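PDB 4OZU: coronin from Toxoplasma gondii, which probably binds actin filaments as a WD-repeat protein of the coronin family, the chain here being its beta-propeller domain. Local coordinates for residues A[78-83]-A[98-103]; A[141-146]-A[370-375]; A[245-250]-A[260-265]; A[332-337]-A[346-351]. All coordinates share one frame; numbering follows the deposited sequence.

Interaction 1: A[78-83]-A[98-103]; sequences HTASIQ and ACEDTI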
loop_
_atom_site.group_PDB
_atom_site.type_symbol
_atom_site.label_atom_id
_atom_site.label_comp_id
_atom_site.label_asym_id
_atom_site.label_seq_id
_atom_site.Cartn_x
_atom_site.Cartn_y
_atom_site.Cartn_z
ATOM N N HIS A 78 -21.047 -3.788 3.249
ATOM C CA HIS A 78 -20.903 -3.794 1.793
ATOM C C HIS A 78 -22.022 -4.579 1.122
ATOM O O HIS A 78 -22.479 -5.587 1.654
ATOM C CB HIS A 78 -19.556 -4.396 1.385
ATOM C CG HIS A 78 -18.405 -3.932 2.219
ATOM N ND1 HIS A 78 -17.930 -4.651 3.296
ATOM C CD2 HIS A 78 -17.631 -2.825 2.134
ATOM C CE1 HIS A 78 -16.912 -4.005 3.838
ATOM N NE2 HIS A 78 -16.711 -2.895 3.150
ATOM N N THR A 79 -22.450 -4.119 -0.053
ATOM C CA THR A 79 -23.500 -4.797 -0.808
ATOM C C THR A 79 -22.914 -5.452 -2.063
ATOM O O THR A 79 -23.600 -6.179 -2.781
ATOM C CB THR A 79 -24.642 -3.823 -1.184
ATOM O OG1 THR A 79 -24.226 -2.933 -2.231
ATOM C CG2 THR A 79 -25.071 -3.017 0.038
ATOM N N ALA A 80 -21.627 -5.217 -2.298
ATOM C CA ALA A 80 -20.905 -5.873 -3.383
ATOM C C ALA A 80 -19.487 -6.188 -2.908
ATOM O O ALA A 80 -19.188 -6.052 -1.729
ATOM C CB ALA A 80 -20.897 -4.997 -4.630
ATOM N N SER A 81 -18.621 -6.607 -3.824
ATOM C CA SER A 81 -17.287 -7.062 -3.446
ATOM C C SER A 81 -16.384 -5.913 -3.023
ATOM O O SER A 81 -16.543 -4.779 -3.471
ATOM C CB SER A 81 -16.630 -7.816 -4.601
ATOM O OG SER A 81 -16.257 -6.924 -5.635
ATOM N N ILE A 82 -15.427 -6.232 -2.160
ATOM C CA ILE A 82 -14.444 -5.266 -1.696
ATOM C C ILE A 82 -13.286 -5.184 -2.687
ATOM O O ILE A 82 -12.657 -6.196 -3.005
ATOM C CB ILE A 82 -13.906 -5.642 -0.304
ATOM C CG1 ILE A 82 -15.043 -5.647 0.721
ATOM C CG2 ILE A 82 -12.819 -4.672 0.134
ATOM C CD1 ILE A 82 -14.725 -6.421 1.994
ATOM N N GLN A 83 -13.002 -3.971 -3.149
ATOM C CA GLN A 83 -11.955 -3.732 -4.144
ATOM C C GLN A 83 -10.636 -3.266 -3.543
ATOM O O GLN A 83 -9.575 -3.485 -4.128
ATOM C CB GLN A 83 -12.427 -2.702 -5.164
ATOM C CG GLN A 83 -13.583 -3.200 -6.016
ATOM C CD GLN A 83 -13.214 -4.416 -6.847
ATOM O OE1 GLN A 83 -13.850 -5.467 -6.747
ATOM N NE2 GLN A 83 -12.184 -4.277 -7.674
ATOM N N ALA A 98 -13.049 0.329 -0.113
ATOM C CA ALA A 98 -13.672 0.716 -1.366
ATOM C C ALA A 98 -14.468 -0.467 -1.883
ATOM O O ALA A 98 -13.999 -1.597 -1.829
ATOM C CB ALA A 98 -12.631 1.140 -2.383
ATOM N N CYS A 99 -15.661 -0.210 -2.404
ATOM C CA CYS A 99 -16.575 -1.285 -2.765
ATOM C C CYS A 99 -17.097 -1.148 -4.196
ATOM O O CYS A 99 -17.211 -0.038 -4.736
ATOM C CB CYS A 99 -17.743 -1.307 -1.784
ATOM S SG CYS A 99 -18.861 -2.695 -1.978
ATOM N N GLU A 100 -17.405 -2.288 -4.805
ATOM C CA GLU A 100 -17.969 -2.310 -6.148
ATOM C C GLU A 100 -19.306 -1.593 -6.209
ATOM O O GLU A 100 -19.755 -1.230 -7.294
ATOM C CB GLU A 100 -18.148 -3.747 -6.644
ATOM C CG GLU A 100 -16.935 -4.320 -7.360
ATOM C CD GLU A 100 -17.266 -5.561 -8.171
ATOM O OE1 GLU A 100 -18.330 -6.172 -7.927
ATOM O OE2 GLU A 100 -16.463 -5.924 -9.056
ATOM N N ASP A 101 -19.954 -1.387 -5.063
ATOM C CA ASP A 101 -21.255 -0.709 -5.064
ATOM C C ASP A 101 -21.095 0.818 -5.047
ATOM O O ASP A 101 -22.067 1.546 -4.840
ATOM C CB ASP A 101 -22.126 -1.178 -3.886
ATOM C CG ASP A 101 -21.515 -0.885 -2.525
ATOM O OD1 ASP A 101 -20.546 -0.097 -2.431
ATOM O OD2 ASP A 101 -22.030 -1.449 -1.530
ATOM N N THR A 102 -19.862 1.275 -5.281
ATOM C CA THR A 102 -19.502 2.689 -5.481
ATOM C C THR A 102 -19.314 3.475 -4.187
ATOM O O THR A 102 -18.999 4.665 -4.230
ATOM C CB THR A 102 -20.550 3.460 -6.348
ATOM O OG1 THR A 102 -21.718 3.774 -5.575
ATOM C CG2 THR A 102 -20.939 2.665 -7.597
ATOM N N ILE A 103 -19.451 2.809 -3.045
ATOM C CA ILE A 103 -19.373 3.476 -1.753
ATOM C C ILE A 103 -18.034 3.219 -1.057
ATOM O O ILE A 103 -17.548 2.086 -1.018
ATOM C CB ILE A 103 -20.537 3.022 -0.844
ATOM C CG1 ILE A 103 -21.867 3.450 -1.472
ATOM C CG2 ILE A 103 -20.400 3.610 0.561
ATOM C CD1 ILE A 103 -23.100 2.847 -0.819
#
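The side chain of D101 reaches across to T79 where strand 82-87 begins and its antiparallel partner 94-99 ends in a WD-repeat blade of a beta-propeller. D101 belongs to the type I turn from C99 to T102, a tight place that suits a short acceptor side chain. Its CB lies 3.2 Å from T79 OG1 and also nears the methyl of A80. With CG between the backbone N and the carbonyl carbon, chi1 61° swings the carboxylate toward T79. OD1 accepts from I103 N, two residues on, closing an Asx turn. OD2 takes two bonds from T79: the hydroxyl OG1 donates to its anti lone pair at 2.7 Å, and the backbone N arrives 32° out of the carboxylate plane at 3.1 Å. R105 adds a salt bridge to OD2, which would be expected to stabilise the negative charge.

Small A80 sets its CB 3.6 Å from E100 CB. Beyond it the backbones join through E100 N to S81 O and Q83 N to A98 O. H78, whose NE2 bonds T97 OG1 of the same blade, sets its CB 3.8 Å from C99 SG. Q83 OE1 accepts from S81 OG and rests 3.3 Å from E100 CG.

Interaction 2: A[141-146]-A[370-375]; sequences AVSGIL and VEPSMT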
loop_
_atom_site.group_PDB
_atom_site.type_symbol
_atom_site.label_atom_id
_atom_site.label_comp_id
_atom_site.label_asym_id
_atom_site.label_seq_id
_atom_site.Cartn_x
_atom_site.Cartn_y
_atom_site.Cartn_z
ATOM N N ALA A 141 0.255 12.145 5.973
ATOM C CA ALA A 141 0.651 13.239 6.859
ATOM C C ALA A 141 -0.531 13.927 7.524
ATOM O O ALA A 141 -0.373 14.555 8.571
ATOM C CB ALA A 141 1.465 14.254 6.092
ATOM N N VAL A 142 -1.705 13.812 6.917
ATOM C CA VAL A 142 -2.861 14.592 7.334
ATOM C C VAL A 142 -3.996 13.701 7.773
ATOM O O VAL A 142 -4.447 12.829 7.034
ATOM C CB VAL A 142 -3.366 15.500 6.200
ATOM C CG1 VAL A 142 -4.459 16.452 6.708
ATOM C CG2 VAL A 142 -2.214 16.272 5.591
ATOM N N SER A 143 -4.453 13.932 8.994
ATOM C CA SER A 143 -5.614 13.251 9.528
ATOM C C SER A 143 -6.850 13.559 8.693
ATOM O O SER A 143 -7.053 14.698 8.269
ATOM C CB SER A 143 -5.842 13.669 10.984
ATOM O OG SER A 143 -5.472 15.030 11.187
ATOM N N GLY A 144 -7.658 12.537 8.445
ATOM C CA GLY A 144 -8.975 12.739 7.878
ATOM C C GLY A 144 -9.040 12.919 6.380
ATOM O O GLY A 144 -10.131 13.086 5.840
ATOM N N ILE A 145 -7.892 12.902 5.708
ATOM C CA ILE A 145 -7.860 13.098 4.259
ATOM C C ILE A 145 -7.644 11.766 3.542
ATOM O O ILE A 145 -6.704 11.036 3.835
ATOM C CB ILE A 145 -6.752 14.095 3.840
ATOM C CG1 ILE A 145 -6.964 15.454 4.517
ATOM C CG2 ILE A 145 -6.701 14.249 2.325
ATOM C CD1 ILE A 145 -8.306 16.113 4.222
ATOM N N LEU A 146 -8.518 11.471 2.590
ATOM C CA LEU A 146 -8.476 10.223 1.848
ATOM C C LEU A 146 -8.713 10.468 0.367
ATOM O O LEU A 146 -9.487 11.357 0.001
ATOM C CB LEU A 146 -9.529 9.256 2.418
ATOM C CG LEU A 146 -9.776 7.932 1.697
ATOM C CD1 LEU A 146 -10.003 6.821 2.715
ATOM C CD2 LEU A 146 -10.967 8.039 0.767
ATOM N N VAL A 370 2.633 7.129 14.264
ATOM C CA VAL A 370 1.179 7.073 14.171
ATOM C C VAL A 370 0.561 8.385 14.663
ATOM O O VAL A 370 -0.493 8.387 15.300
ATOM C CB VAL A 370 0.617 5.878 14.975
ATOM C CG1 VAL A 370 1.068 4.566 14.336
ATOM C CG2 VAL A 370 1.049 5.936 16.442
ATOM N N GLU A 371 1.236 9.492 14.354
ATOM C CA GLU A 371 0.751 10.839 14.662
ATOM C C GLU A 371 0.730 11.667 13.390
ATOM O O GLU A 371 1.750 11.764 12.710
ATOM C CB GLU A 371 1.646 11.545 15.682
ATOM C CG GLU A 371 1.646 10.993 17.072
ATOM C CD GLU A 371 2.610 11.752 17.959
ATOM O OE1 GLU A 371 2.923 12.920 17.639
ATOM O OE2 GLU A 371 3.070 11.180 18.962
ATOM N N PRO A 372 -0.413 12.290 13.058
ATOM C CA PRO A 372 -0.388 13.167 11.882
ATOM C C PRO A 372 0.480 14.408 12.083
ATOM O O PRO A 372 0.453 14.981 13.166
ATOM C CB PRO A 372 -1.856 13.583 11.705
ATOM C CG PRO A 372 -2.648 12.755 12.664
ATOM C CD PRO A 372 -1.731 12.262 13.715
ATOM N N SER A 373 1.211 14.839 11.055
ATOM C CA SER A 373 2.028 16.043 11.194
ATOM C C SER A 373 1.173 17.298 11.054
ATOM O O SER A 373 1.536 18.363 11.558
ATOM C CB SER A 373 3.162 16.074 10.164
ATOM O OG SER A 373 2.670 16.311 8.860
ATOM N N MET A 374 0.029 17.153 10.389
ATOM C CA MET A 374 -0.881 18.267 10.139
ATOM C C MET A 374 -2.334 17.874 10.386
ATOM O O MET A 374 -2.738 16.749 10.095
ATOM C CB MET A 374 -0.747 18.757 8.697
ATOM C CG MET A 374 0.591 19.347 8.359
ATOM S SD MET A 374 0.688 19.762 6.610
ATOM C CE MET A 374 1.028 18.158 5.904
ATOM N N THR A 375 -3.103 18.801 10.940
ATOM C CA THR A 375 -4.556 18.698 10.909
ATOM C C THR A 375 -5.040 19.036 9.500
ATOM O O THR A 375 -4.313 19.663 8.726
ATOM C CB THR A 375 -5.218 19.651 11.905
ATOM O OG1 THR A 375 -4.970 21.004 11.498
ATOM C CG2 THR A 375 -4.671 19.425 13.314
#
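A141 and M374 are joined first by their backbones. M374 N donates to A141 O at 3.2 Å, tilted 24° from the carbonyl plane, and the same oxygen takes a weak, bent bond from S373 N. In the other direction M374 O draws a weak bond from S143 N at 3.5 Å. The bonds from M374 N to A141 O and from S143 N to M374 O make a single beta bridge, V142 with M374, between two pieces of chain more than two hundred residues apart. The CA of V142 adds a CA-H...O contact to M374 O.

Apolar contacts gather round the methyl of M374. An unbranched, flexible methionine suits this place: its chain runs straight to SD and then bends (chi3 -80°), bringing CE to 3.8 Å from V142 CG2 and 3.9 Å from A141 CB. Across the bridge P372 brings CG to 3.7 Å from S143 CB, a compact, rigid neighbour for the type II turn that runs from V142 to I145.

The polar end of S373 is directed to K385 O. N139 OD1 receives the backbone N of both A141 and V142, holding the start of the turn. T375 stands at the N-cap of helix 376-380, whose W379 touches V142 and M374, while F90 and Y91, from the loop between strands 82-87 and 94-99, meet P372.

Interaction 3: A[245-250]-A[260-265]; sequences REMAIW and YHAEID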
loop_
_atom_site.group_PDB
_atom_site.type_symbol
_atom_site.label_atom_id
_atom_site.label_comp_id
_atom_site.label_asym_id
_atom_site.label_seq_id
_atom_site.Cartn_x
_atom_site.Cartn_y
_atom_site.Cartn_z
ATOM N N ARG A 245 7.793 -7.048 -18.780
ATOM C CA ARG A 245 7.572 -6.239 -17.584
ATOM C C ARG A 245 8.785 -5.350 -17.329
ATOM O O ARG A 245 9.930 -5.793 -17.417
ATOM C CB ARG A 245 7.272 -7.122 -16.365
ATOM C CG ARG A 245 6.037 -8.002 -16.575
ATOM C CD ARG A 245 5.433 -8.536 -15.281
ATOM N NE ARG A 245 6.310 -9.475 -14.593
ATOM C CZ ARG A 245 5.923 -10.261 -13.594
ATOM N NH1 ARG A 245 4.665 -10.227 -13.167
ATOM N NH2 ARG A 245 6.789 -11.093 -13.031
ATOM N N GLU A 246 8.515 -4.085 -17.034
ATOM C CA GLU A 246 9.567 -3.096 -16.877
ATOM C C GLU A 246 9.189 -2.069 -15.822
ATOM O O GLU A 246 8.075 -2.075 -15.304
ATOM C CB GLU A 246 9.841 -2.401 -18.208
ATOM C CG GLU A 246 8.605 -1.769 -18.813
ATOM C CD GLU A 246 8.881 -1.102 -20.143
ATOM O OE1 GLU A 246 9.685 -1.647 -20.927
ATOM O OE2 GLU A 246 8.301 -0.025 -20.395
ATOM N N MET A 247 10.114 -1.171 -15.519
ATOM C CA MET A 247 9.884 -0.172 -14.490
ATOM C C MET A 247 10.568 1.131 -14.845
ATOM O O MET A 247 11.469 1.165 -15.684
ATOM C CB MET A 247 10.394 -0.664 -13.141
ATOM C CG MET A 247 11.865 -1.000 -13.153
ATOM S SD MET A 247 12.426 -1.759 -11.619
ATOM C CE MET A 247 14.088 -2.245 -12.079
ATOM N N ALA A 248 10.136 2.199 -14.188
ATOM C CA ALA A 248 10.698 3.515 -14.424
ATOM C C ALA A 248 10.641 4.364 -13.168
ATOM O O ALA A 248 9.740 4.211 -12.341
ATOM C CB ALA A 248 9.974 4.209 -15.558
ATOM N N ILE A 249 11.637 5.237 -13.039
ATOM C CA ILE A 249 11.668 6.277 -12.017
ATOM C C ILE A 249 11.437 7.616 -12.710
ATOM O O ILE A 249 12.053 7.896 -13.740
ATOM C CB ILE A 249 13.008 6.298 -11.254
ATOM C CG1 ILE A 249 13.171 5.014 -10.436
ATOM C CG2 ILE A 249 13.099 7.539 -10.346
ATOM C CD1 ILE A 249 14.512 4.883 -9.741
ATOM N N TRP A 250 10.540 8.416 -12.143
ATOM C CA TRP A 250 10.167 9.711 -12.697
ATOM C C TRP A 250 10.402 10.807 -11.692
ATOM O O TRP A 250 10.136 10.641 -10.504
ATOM C CB TRP A 250 8.696 9.738 -13.105
ATOM C CG TRP A 250 8.321 8.601 -13.957
ATOM C CD1 TRP A 250 7.966 7.347 -13.543
ATOM C CD2 TRP A 250 8.268 8.586 -15.386
ATOM N NE1 TRP A 250 7.690 6.558 -14.627
ATOM C CE2 TRP A 250 7.873 7.291 -15.770
ATOM C CE3 TRP A 250 8.520 9.538 -16.373
ATOM C CZ2 TRP A 250 7.721 6.928 -17.103
ATOM C CZ3 TRP A 250 8.369 9.178 -17.691
ATOM C CH2 TRP A 250 7.972 7.882 -18.049
ATOM N N TYR A 260 15.214 6.972 -14.853
ATOM C CA TYR A 260 15.766 5.630 -14.944
ATOM C C TYR A 260 14.687 4.691 -15.494
ATOM O O TYR A 260 13.507 4.825 -15.152
ATOM C CB TYR A 260 16.260 5.167 -13.566
ATOM C CG TYR A 260 16.741 3.737 -13.524
ATOM C CD1 TYR A 260 17.994 3.387 -14.004
ATOM C CD2 TYR A 260 15.935 2.735 -13.005
ATOM C CE1 TYR A 260 18.431 2.078 -13.969
ATOM C CE2 TYR A 260 16.363 1.423 -12.965
ATOM C CZ TYR A 260 17.609 1.099 -13.444
ATOM O OH TYR A 260 18.023 -0.213 -13.393
ATOM N N HIS A 261 15.083 3.769 -16.362
ATOM C CA HIS A 261 14.153 2.802 -16.942
ATOM C C HIS A 261 14.867 1.470 -17.106
ATOM O O HIS A 261 16.017 1.432 -17.554
ATOM C CB HIS A 261 13.630 3.298 -18.294
ATOM C CG HIS A 261 12.626 2.388 -18.937
ATOM N ND1 HIS A 261 12.989 1.287 -19.683
ATOM C CD2 HIS A 261 11.272 2.427 -18.957
ATOM C CE1 HIS A 261 11.902 0.679 -20.127
ATOM N NE2 HIS A 261 10.846 1.352 -19.702
ATOM N N ALA A 262 14.196 0.377 -16.748
ATOM C CA ALA A 262 14.799 -0.946 -16.889
ATOM C C ALA A 262 13.764 -2.045 -17.057
ATOM O O ALA A 262 12.660 -1.973 -16.513
ATOM C CB ALA A 262 15.681 -1.248 -15.681
ATOM N N GLU A 263 14.140 -3.068 -17.816
ATOM C CA GLU A 263 13.344 -4.281 -17.937
ATOM C C GLU A 263 13.441 -5.082 -16.639
ATOM O O GLU A 263 14.480 -5.078 -15.975
ATOM C CB GLU A 263 13.823 -5.112 -19.132
ATOM C CG GLU A 263 12.992 -6.356 -19.417
ATOM C CD GLU A 263 13.441 -7.087 -20.675
ATOM O OE1 GLU A 263 14.116 -6.462 -21.521
ATOM O OE2 GLU A 263 13.119 -8.286 -20.817
ATOM N N ILE A 264 12.349 -5.743 -16.268
ATOM C CA ILE A 264 12.339 -6.610 -15.089
ATOM C C ILE A 264 12.379 -8.076 -15.511
ATOM O O ILE A 264 13.301 -8.801 -15.148
ATOM C CB ILE A 264 11.100 -6.381 -14.210
ATOM C CG1 ILE A 264 11.093 -4.967 -13.642
ATOM C CG2 ILE A 264 11.080 -7.375 -13.041
ATOM C CD1 ILE A 264 9.751 -4.554 -13.064
ATOM N N ASP A 265 11.366 -8.510 -16.259
ATOM C CA ASP A 265 11.294 -9.891 -16.745
ATOM C C ASP A 265 10.186 -10.053 -17.792
ATOM O O ASP A 265 9.658 -9.059 -18.293
ATOM C CB ASP A 265 11.075 -10.863 -15.576
ATOM C CG ASP A 265 9.784 -10.597 -14.807
ATOM O OD1 ASP A 265 8.830 -10.034 -15.382
ATOM O OD2 ASP A 265 9.717 -10.970 -13.617
#
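The imidazole of H261 and the carboxylate of E246 meet with their planes 88° apart. E246 OE2 lies at the edge of the ring, in its plane, and accepts from NE2 at 3.0 Å; the donor lies above the carboxylate plane. One face of the ring is met by M247 O, 3.4 Å above the plane and offset toward the rim. OE2 also takes a bond from H213, so a carboxylate suits a spot between two histidines.

Next to E246, the guanidinium of R245 and the carboxylate of D265 are nearly coplanar. R245 grips side-on: NE gives to the syn lone pair of OD1 at 2.7 Å, and NH2 to OD2 at 3.0 Å. A bend in the arginine (chi3 -67°) turns this edge to the aspartate, while NH1 goes on to D289 and S269 O, which should fix the group's rotation.

M247, in contrast, is apolar and extended. Its CB lies 3.9 Å from I264 CD1, its CE 4.1 Å from A262 CB, and the same methyl stands at the edge of the Y260 ring. Small A262 leaves room for the long methionine. Beside it I249 CB packs on Y260 CB at 4.1 Å.

The backbones pair at M247 with A262 and at I249 with Y260. Opposite R245 the pattern alters: R245 O accepts from both I264 N and D265 N, reached from the same face of its plane. Two residues facing one make a classic beta bulge, here in the outer hairpin of a four-stranded antiparallel propeller blade.

Interaction 4: A[332-337]-A[346-351]; sequences IGRMLK and PISFIV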
loop_
_atom_site.group_PDB
_atom_site.type_symbol
_atom_site.label_atom_id
_atom_site.label_comp_id
_atom_site.label_asym_id
_atom_site.label_seq_id
_atom_site.Cartn_x
_atom_site.Cartn_y
_atom_site.Cartn_z
ATOM N N ILE A 332 13.293 -6.021 8.500
ATOM C CA ILE A 332 13.011 -4.651 8.065
ATOM C C ILE A 332 11.655 -4.532 7.368
ATOM O O ILE A 332 11.084 -3.446 7.286
ATOM C CB ILE A 332 14.118 -4.100 7.141
ATOM C CG1 ILE A 332 14.155 -4.830 5.803
ATOM C CG2 ILE A 332 15.479 -4.180 7.840
ATOM C CD1 ILE A 332 15.007 -4.127 4.776
ATOM N N GLY A 333 11.143 -5.650 6.868
ATOM C CA GLY A 333 9.819 -5.678 6.273
ATOM C C GLY A 333 9.204 -7.055 6.389
ATOM O O GLY A 333 9.912 -8.044 6.629
ATOM N N ARG A 334 7.886 -7.123 6.243
ATOM C CA ARG A 334 7.195 -8.408 6.264
ATOM C C ARG A 334 5.995 -8.394 5.337
ATOM O O ARG A 334 5.133 -7.514 5.419
ATOM C CB ARG A 334 6.754 -8.772 7.686
ATOM C CG ARG A 334 6.296 -10.220 7.820
ATOM C CD ARG A 334 5.626 -10.491 9.168
ATOM N NE ARG A 334 6.395 -9.966 10.296
ATOM C CZ ARG A 334 5.888 -9.740 11.505
ATOM N NH1 ARG A 334 4.612 -10.011 11.763
ATOM N NH2 ARG A 334 6.655 -9.249 12.466
ATOM N N MET A 335 5.966 -9.370 4.439
ATOM C CA MET A 335 4.824 -9.575 3.563
ATOM C C MET A 335 3.892 -10.613 4.168
ATOM O O MET A 335 4.343 -11.606 4.727
ATOM C CB MET A 335 5.287 -10.033 2.182
ATOM C CG MET A 335 4.167 -10.315 1.199
ATOM S SD MET A 335 4.769 -11.164 -0.276
ATOM C CE MET A 335 5.855 -9.925 -0.964
ATOM N N LEU A 336 2.594 -10.363 4.059
ATOM C CA LEU A 336 1.585 -11.371 4.343
ATOM C C LEU A 336 1.065 -11.825 2.996
ATOM O O LEU A 336 0.471 -11.043 2.258
ATOM C CB LEU A 336 0.465 -10.814 5.221
ATOM C CG LEU A 336 0.948 -10.264 6.566
ATOM C CD1 LEU A 336 -0.169 -9.543 7.310
ATOM C CD2 LEU A 336 1.508 -11.400 7.413
ATOM N N LYS A 337 1.332 -13.083 2.678
ATOM C CA LYS A 337 1.035 -13.659 1.372
ATOM C C LYS A 337 -0.150 -14.619 1.456
ATOM O O LYS A 337 -0.049 -15.633 2.119
ATOM C CB LYS A 337 2.275 -14.401 0.855
ATOM C CG LYS A 337 2.093 -15.134 -0.463
ATOM C CD LYS A 337 3.218 -16.135 -0.675
ATOM C CE LYS A 337 2.948 -17.036 -1.870
ATOM N NZ LYS A 337 3.680 -18.326 -1.746
ATOM N N PRO A 346 3.285 -15.556 6.345
ATOM C CA PRO A 346 4.192 -14.419 6.514
ATOM C C PRO A 346 5.572 -14.679 5.911
ATOM O O PRO A 346 6.099 -15.793 5.990
ATOM C CB PRO A 346 4.280 -14.250 8.036
ATOM C CG PRO A 346 3.203 -15.113 8.608
ATOM C CD PRO A 346 2.957 -16.198 7.627
ATOM N N ILE A 347 6.145 -13.636 5.319
ATOM C CA ILE A 347 7.499 -13.682 4.788
ATOM C C ILE A 347 8.284 -12.520 5.372
ATOM O O ILE A 347 7.951 -11.364 5.122
ATOM C CB ILE A 347 7.541 -13.569 3.245
ATOM C CG1 ILE A 347 6.518 -14.495 2.574
ATOM C CG2 ILE A 347 8.948 -13.851 2.740
ATOM C CD1 ILE A 347 6.789 -15.956 2.742
ATOM N N SER A 348 9.319 -12.823 6.145
ATOM C CA SER A 348 10.186 -11.789 6.697
ATOM C C SER A 348 11.284 -11.439 5.700
ATOM O O SER A 348 11.786 -12.309 4.989
ATOM C CB SER A 348 10.818 -12.249 8.021
ATOM O OG SER A 348 9.868 -12.282 9.073
ATOM N N PHE A 349 11.651 -10.165 5.656
ATOM C CA PHE A 349 12.822 -9.724 4.910
ATOM C C PHE A 349 13.845 -9.219 5.915
ATOM O O PHE A 349 13.623 -8.225 6.616
ATOM C CB PHE A 349 12.432 -8.668 3.881
ATOM C CG PHE A 349 11.384 -9.158 2.927
ATOM C CD1 PHE A 349 11.740 -9.881 1.802
ATOM C CD2 PHE A 349 10.043 -8.954 3.190
ATOM C CE1 PHE A 349 10.774 -10.362 0.935
ATOM C CE2 PHE A 349 9.071 -9.430 2.326
ATOM C CZ PHE A 349 9.440 -10.138 1.202
ATOM N N ILE A 350 14.949 -9.950 5.978
ATOM C CA ILE A 350 15.920 -9.856 7.059
ATOM C C ILE A 350 17.301 -9.532 6.526
ATOM O O ILE A 350 17.754 -10.129 5.553
ATOM C CB ILE A 350 15.970 -11.181 7.853
ATOM C CG1 ILE A 350 14.640 -11.404 8.569
ATOM C CG2 ILE A 350 17.089 -11.170 8.874
ATOM C CD1 ILE A 350 14.387 -12.824 8.958
ATOM N N VAL A 351 17.968 -8.576 7.157
ATOM C CA VAL A 351 19.371 -8.313 6.859
ATOM C C VAL A 351 20.234 -9.317 7.611
ATOM O O VAL A 351 20.164 -9.380 8.836
ATOM C CB VAL A 351 19.783 -6.890 7.259
ATOM C CG1 VAL A 351 21.258 -6.650 6.947
ATOM C CG2 VAL A 351 18.905 -5.867 6.555
#
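F349 turns the edge of its ring to the backbone of 332-337, at a beta bulge in the hairpin of strands 331-339 and 343-350, part of one blade of the propeller. G333 C and M335 CB both lie in the ring plane at that edge, with CE2 3.8 Å from M335 CB. The ring edge lies against the backbone of G333, CD2 3.6 Å from G333 O. The bulge itself places I332 and G333 together opposite F349: I332 N donates to F349 O and F349 N to G333 O, each at 2.9 Å. Past it the regular pairing resumes with M335 and I347, whose backbones exchange two hydrogen bonds.

The other side of the hairpin carries R334, L336, P346 and S348. R334 and P346 run side by side, pointing the same way, and L336 CD2 packs on the proline, 4.0 Å from P346 CB. An arginine's long aliphatic part suits this cover, R334 CD lying 4.2 Å from P346 CB.

Farther out, E331 positions the polar ends. Its OE2 makes a salt bridge to R334 NE and a hydrogen bond to S348 OG. S348 OG is also hydrogen-bonded to W20 NE1, of strand 16-25, and R329 NH2. Y294 meets the F349 ring edge-to-face. Where the paired strands end, I332 CG2, anti to its carbonyl carbon (chi1 of CG1 67°), touches V351 CG2 at 4.0 Å.

How the interactions relate
All four contacts belong to one beta-propeller, yet none touches another. Interactions 1, 3 and 4 each join neighbouring strands within a separate blade, whereas interaction 2 ties a turn of the 133-170 blade to the late segment 370-375. Along the chain, interactions 3 and 4 are therefore nested in the loop that interaction 2 closes, and interaction 1 precedes it. By nearest atoms interactions 1 and 2 are closest, about 8 Å apart; by centres interactions 3 and 4 are, about 23 Å. Interactions 1 and 3 lie farthest, their centres about 33 Å apart. A bound Tris molecule, probably from the crystallisation liquor, lies about 3 Å from the H261 side chain of interaction 3.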